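Local coordinates for protein acylneuraminate lyase (Mycoplasma synoviae, PDB 4N4P) that is an acylneuraminate lyase of the dihydrodipicolinate synthetase family, with a TIM-barrel fold, and forms a four-chain assembly, at residues D172-A175 with F176-M180; G218-A221 with I222-A225; F190-D193 with E194-A197. All coordinates share one frame; numbering follows the deposited sequence.

Interaction 1: residues D172-A175 with F176-M180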
# COMPACT_ATOMS: atom_id res chain seq x y z
N ASP A 172 -1.00 3.36 -13.88
CA ASP A 172 -1.94 2.28 -14.07
C ASP A 172 -2.39 2.31 -15.55
O ASP A 172 -3.25 3.11 -15.93
CB ASP A 172 -3.11 2.48 -13.11
CG ASP A 172 -4.17 1.42 -13.24
OD1 ASP A 172 -4.09 0.60 -14.18
OD2 ASP A 172 -5.07 1.39 -12.40
N LEU A 173 -1.79 1.45 -16.37
CA LEU A 173 -2.14 1.44 -17.79
C LEU A 173 -3.44 0.69 -18.08
O LEU A 173 -4.01 0.87 -19.16
CB LEU A 173 -1.01 0.93 -18.65
CG LEU A 173 0.26 1.81 -18.52
CD1 LEU A 173 1.28 1.38 -19.50
CD2 LEU A 173 -0.02 3.28 -18.72
N PHE A 174 -3.93 -0.08 -17.12
CA PHE A 174 -5.23 -0.74 -17.28
C PHE A 174 -6.33 0.32 -17.14
O PHE A 174 -7.21 0.41 -17.98
CB PHE A 174 -5.40 -1.90 -16.27
CG PHE A 174 -6.67 -2.68 -16.44
CD1 PHE A 174 -7.16 -2.98 -17.70
CD2 PHE A 174 -7.38 -3.13 -15.34
CE1 PHE A 174 -8.33 -3.71 -17.87
CE2 PHE A 174 -8.57 -3.89 -15.49
CZ PHE A 174 -9.04 -4.16 -16.76
N ALA A 175 -6.26 1.15 -16.09
CA ALA A 175 -7.25 2.22 -15.96
C ALA A 175 -7.24 3.13 -17.18
O ALA A 175 -8.29 3.61 -17.59
CB ALA A 175 -7.03 3.03 -14.67
N PHE A 176 -6.05 3.35 -17.75
CA PHE A 176 -5.94 4.19 -18.94
C PHE A 176 -6.69 3.53 -20.09
O PHE A 176 -7.46 4.17 -20.82
CB PHE A 176 -4.48 4.43 -19.35
CG PHE A 176 -4.36 5.29 -20.58
CD1 PHE A 176 -4.81 6.61 -20.56
CD2 PHE A 176 -3.87 4.77 -21.78
CE1 PHE A 176 -4.76 7.43 -21.71
CE2 PHE A 176 -3.78 5.58 -22.93
CZ PHE A 176 -4.23 6.91 -22.90
N GLU A 177 -6.48 2.23 -20.23
CA GLU A 177 -7.10 1.49 -21.33
C GLU A 177 -8.62 1.57 -21.18
O GLU A 177 -9.33 1.79 -22.16
CB GLU A 177 -6.61 0.04 -21.34
CG GLU A 177 -7.27 -0.83 -22.41
CD GLU A 177 -8.59 -1.44 -21.94
OE1 GLU A 177 -8.72 -1.76 -20.74
OE2 GLU A 177 -9.50 -1.59 -22.77
N ARG A 178 -9.11 1.40 -19.95
CA ARG A 178 -10.55 1.46 -19.67
C ARG A 178 -11.14 2.82 -20.01
O ARG A 178 -12.26 2.89 -20.54
CB ARG A 178 -10.83 1.12 -18.20
CG ARG A 178 -10.46 -0.30 -17.74
CD ARG A 178 -11.47 -1.36 -18.25
NE ARG A 178 -11.29 -1.68 -19.67
CZ ARG A 178 -12.18 -2.34 -20.42
NH1 ARG A 178 -13.33 -2.77 -19.89
NH2 ARG A 178 -11.92 -2.54 -21.70
N LEU A 179 -10.42 3.90 -19.67
CA LEU A 179 -10.86 5.26 -20.02
C LEU A 179 -10.96 5.45 -21.52
O LEU A 179 -11.94 6.01 -22.03
CB LEU A 179 -9.90 6.30 -19.44
CG LEU A 179 -10.02 6.46 -17.93
CD1 LEU A 179 -8.87 7.36 -17.36
CD2 LEU A 179 -11.42 7.00 -17.57
N MET A 180 -9.94 4.96 -22.23
CA MET A 180 -9.90 5.10 -23.68
C MET A 180 -11.06 4.33 -24.31
O MET A 180 -11.63 4.79 -25.30
CB MET A 180 -8.55 4.61 -24.23
CG MET A 180 -7.38 5.54 -23.87
SD MET A 180 -7.52 7.23 -24.49
CE MET A 180 -7.19 6.96 -26.22
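Arg178 folds back along Phe174, one turn earlier in the same helix. Its CB lies 3.7 Å from Phe174 O. That oxygen also accepts the backbone bond from Arg178 N at 2.9 Å, and CG stays close to it. Arg178 CG then passes over one face of the Phe174 ring, 4.2 Å from the centroid and offset toward the rim, a CH-pi contact. Arg178 CD follows, 3.9 Å from Phe174 CE1. Bends at chi2 and chi3 (-75° and 76°) turn the guanidinium back to Glu177, nearly parallel to the ring. It grips the carboxylate side-on: NE to Glu177 OE1 at 2.8 Å, and NH2 to the syn lone pair of Glu177 OE2, almost straight at 178°. Arg178 NH1 makes a salt bridge with Asp243 of the second subunit, and Glu177 OE2 a hydrogen bond with His239 of that subunit. Asp172 is the N-cap, with OD1 2.9 Å from Ala175 N. The helix links strands 163-168 and 187-190 of the TIM barrel as a beta-alpha-beta unit. Leu179 packs against Tyr168 of strand 163-168 and Phe188 of strand 187-190, and also reaches helix 151-158.

Interaction 2: residues G218-A221 with I222-A225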
# COMPACT_ATOMS: atom_id res chain seq x y z
N GLY A 218 14.35 12.64 -28.44
CA GLY A 218 14.36 11.22 -28.04
C GLY A 218 12.94 10.69 -27.92
O GLY A 218 12.66 9.55 -28.33
N ALA A 219 12.03 11.55 -27.47
CA ALA A 219 10.61 11.16 -27.37
C ALA A 219 9.94 11.09 -28.74
O ALA A 219 9.20 10.12 -29.06
CB ALA A 219 9.86 12.12 -26.43
N ASN A 220 10.22 12.09 -29.58
CA ASN A 220 9.73 12.07 -30.95
C ASN A 220 10.25 10.88 -31.72
O ASN A 220 9.52 10.34 -32.56
CB ASN A 220 10.07 13.37 -31.71
CG ASN A 220 9.06 14.46 -31.46
OD1 ASN A 220 9.42 15.65 -31.28
ND2 ASN A 220 7.80 14.09 -31.44
N ALA A 221 11.47 10.43 -31.42
CA ALA A 221 12.02 9.29 -32.13
C ALA A 221 11.14 8.07 -31.87
O ALA A 221 10.91 7.26 -32.78
CB ALA A 221 13.49 9.02 -31.73
N ILE A 222 10.65 7.95 -30.65
CA ILE A 222 9.76 6.83 -30.28
C ILE A 222 8.43 6.94 -31.05
O ILE A 222 7.97 5.97 -31.66
CB ILE A 222 9.49 6.77 -28.76
CG1 ILE A 222 10.78 6.44 -27.99
CG2 ILE A 222 8.43 5.72 -28.43
CD1 ILE A 222 10.66 6.82 -26.53
N ILE A 223 7.86 8.13 -31.06
CA ILE A 223 6.59 8.34 -31.76
C ILE A 223 6.76 8.02 -33.25
O ILE A 223 5.93 7.32 -33.84
CB ILE A 223 6.08 9.78 -31.59
CG1 ILE A 223 5.75 10.04 -30.10
CG2 ILE A 223 4.82 10.01 -32.50
CD1 ILE A 223 5.43 11.49 -29.74
N LYS A 224 7.83 8.54 -33.84
CA LYS A 224 8.05 8.31 -35.29
C LYS A 224 8.25 6.82 -35.60
O LYS A 224 7.68 6.30 -36.57
CB LYS A 224 9.20 9.16 -35.84
CG LYS A 224 8.93 10.68 -35.74
CD LYS A 224 7.55 11.13 -36.30
CE LYS A 224 7.61 11.39 -37.80
NZ LYS A 224 6.61 12.42 -38.26
N ALA A 225 9.02 6.14 -34.76
CA ALA A 225 9.20 4.68 -34.92
C ALA A 225 7.88 3.92 -34.78
O ALA A 225 7.61 2.97 -35.53
CB ALA A 225 10.27 4.14 -33.90
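This is a local contact between successive turns inside helix 212-227, which follows strand 206-209, the last strand of the barrel in chain order. Ile222 and Ile223 bear on the carbonyls of the preceding turn. Ile223 has CG1 beside its own backbone N (chi1 -65°), which lays Ile223 CG1 3.6 Å from Ala219 O. Ile223 CD1 continues to Asn220 ND2, at 3.9 Å. The two side chains meet at a slant, an apolar methyl against an amide nitrogen. Ile222 runs back in the same way, its CG1 3.6 Å from Gly218 O. The backbone bonds of the turn are sound further on: Ile223 N to Ala219 O at 3.1 Å, and Lys224 N to Asn220 O at 2.8 Å. The bond from Ile222 N to Gly218 O is weak.

In this TIM-barrel chain the helix packs between several elements. Ile222 touches Leu237 and Tyr241 of helix 231-248, while Ile223 reaches Leu200 of helix 196-201 and Leu10 of strand 9-12. Ala225 lies against Ala233 with its small CB, which also sits 3.4 Å from Ala221 O. Lys224 is on an exposed side. Its CG passes 3.3 Å from Asn220 O, then beyond CG the chain kinks twice and leads away from that turn. Lys224 NZ makes a long, weak ion pair with Glu227.

Interaction 3: residues F190-D193 with E194-A197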
# COMPACT_ATOMS: atom_id res chain seq x y z
N PHE A 190 -1.45 12.05 -22.28
CA PHE A 190 -0.75 10.99 -21.54
C PHE A 190 0.50 11.58 -20.84
O PHE A 190 1.37 12.14 -21.49
CB PHE A 190 -0.40 9.85 -22.48
CG PHE A 190 0.04 8.61 -21.78
CD1 PHE A 190 -0.90 7.72 -21.26
CD2 PHE A 190 1.40 8.34 -21.61
CE1 PHE A 190 -0.49 6.56 -20.59
CE2 PHE A 190 1.82 7.18 -20.96
CZ PHE A 190 0.88 6.29 -20.44
N ALA A 191 0.57 11.44 -19.51
CA ALA A 191 1.56 12.17 -18.73
C ALA A 191 2.49 11.25 -17.95
O ALA A 191 3.02 11.63 -16.90
CB ALA A 191 0.89 13.20 -17.81
N TRP A 192 2.74 10.06 -18.46
CA TRP A 192 3.74 9.19 -17.84
C TRP A 192 4.85 8.90 -18.86
O TRP A 192 4.73 8.03 -19.70
CB TRP A 192 3.11 7.91 -17.25
CG TRP A 192 4.13 7.00 -16.57
CD1 TRP A 192 5.31 7.36 -15.99
CD2 TRP A 192 4.03 5.58 -16.40
NE1 TRP A 192 5.97 6.24 -15.47
CE2 TRP A 192 5.19 5.15 -15.69
CE3 TRP A 192 3.06 4.64 -16.76
CZ2 TRP A 192 5.40 3.81 -15.36
CZ3 TRP A 192 3.28 3.30 -16.43
CH2 TRP A 192 4.44 2.91 -15.74
N ASP A 193 5.91 9.72 -18.78
CA ASP A 193 6.95 9.77 -19.79
C ASP A 193 7.57 8.39 -20.05
O ASP A 193 7.87 8.03 -21.20
CB ASP A 193 8.08 10.73 -19.36
CG ASP A 193 7.57 12.13 -18.98
OD1 ASP A 193 6.48 12.22 -18.41
OD2 ASP A 193 8.28 13.13 -19.23
N GLU A 194 7.76 7.63 -18.97
CA GLU A 194 8.40 6.32 -19.11
C GLU A 194 7.53 5.27 -19.82
O GLU A 194 7.96 4.14 -20.05
CB GLU A 194 8.80 5.81 -17.73
CG GLU A 194 9.81 6.70 -17.06
CD GLU A 194 9.86 6.51 -15.54
OE1 GLU A 194 8.82 6.13 -14.93
OE2 GLU A 194 10.95 6.73 -14.96
N ALA A 195 6.31 5.64 -20.17
CA ALA A 195 5.42 4.67 -20.80
C ALA A 195 4.85 5.21 -22.09
O ALA A 195 3.77 4.79 -22.52
CB ALA A 195 4.30 4.29 -19.85
N LEU A 196 5.59 6.13 -22.71
CA LEU A 196 5.13 6.81 -23.92
C LEU A 196 4.58 5.84 -24.97
O LEU A 196 3.45 6.01 -25.47
CB LEU A 196 6.28 7.66 -24.51
CG LEU A 196 5.85 8.78 -25.48
CD1 LEU A 196 6.96 9.83 -25.63
CD2 LEU A 196 5.49 8.27 -26.86
N ALA A 197 5.39 4.84 -25.31
CA ALA A 197 5.03 3.89 -26.36
C ALA A 197 3.84 3.03 -25.94
O ALA A 197 3.01 2.66 -26.77
CB ALA A 197 6.22 3.02 -26.72
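Trp192 NE1 donates to Glu194 OE1 at 2.9 Å, with an N-H...O angle of 154°. The carboxylate oxygen sits at the indole edge and is met on its anti side, slightly out of both the ring and the carboxylate plane. The carboxylate and ring planes are steeply turned, 68° apart. Glu194 CG lies opposite the carbonyl carbon (chi1 -62°), and the chain runs on extended. Its CB also passes near the donor, 3.6 Å from Trp192 NE1.

The backbone adds a separate bond: Ala195 N bonds Trp192 O. This turn brings Ala195 CB over one face of the indole. The methyl is offset toward the rim, 3.8 Å from the centroid of the six-membered ring, a CH-pi contact. The fit is tight, with Ala195 CB only 3.3 Å from Trp192 CE3.

The segment is the connection from strand 187-190 of the TIM barrel to helix 196-201, with Ala195 at the N-cap position. Phe190, at the end of the strand, turns its ring edge to Ala195 CB. Phe190 CE2 is 3.5 Å from Ala195 O. Asp193 O accepts a weak bond from Leu196 N, where the 3-10 turn at Asp193-Glu194 leads into the helix. The Asp193 carboxylate turns elsewhere, its OD2 bonded to Thr211. Beyond these residues, Glu194 packs on Val245 and Leu246 of helix 231-248, while Trp192 and Glu194 both touch Phe174 of the second subunit.

Overall arrangement
Along the chain the three contacts run in series: interaction 1, then interaction 3, then interaction 2. None nests in or crosses another, and each is made within one continuous stretch. Interaction 1 starts helix 173-182, after strand 163-168. Interaction 3 follows strand 187-190 and closes the turn into helix 196-201. Interaction 2 lies later, within helix 212-227. Interaction 3 is the middle piece: Leu173 and Phe176 pack on Phe190, Leu196 packs on Ala219, Ile222 and Ile223, and Ala197 on Ile222. Interactions 1 and 2 do not touch, their nearest atoms being about 12 Å apart. Interactions 1 and 3 both touch the second subunit, whereas no other chain touches interaction 2.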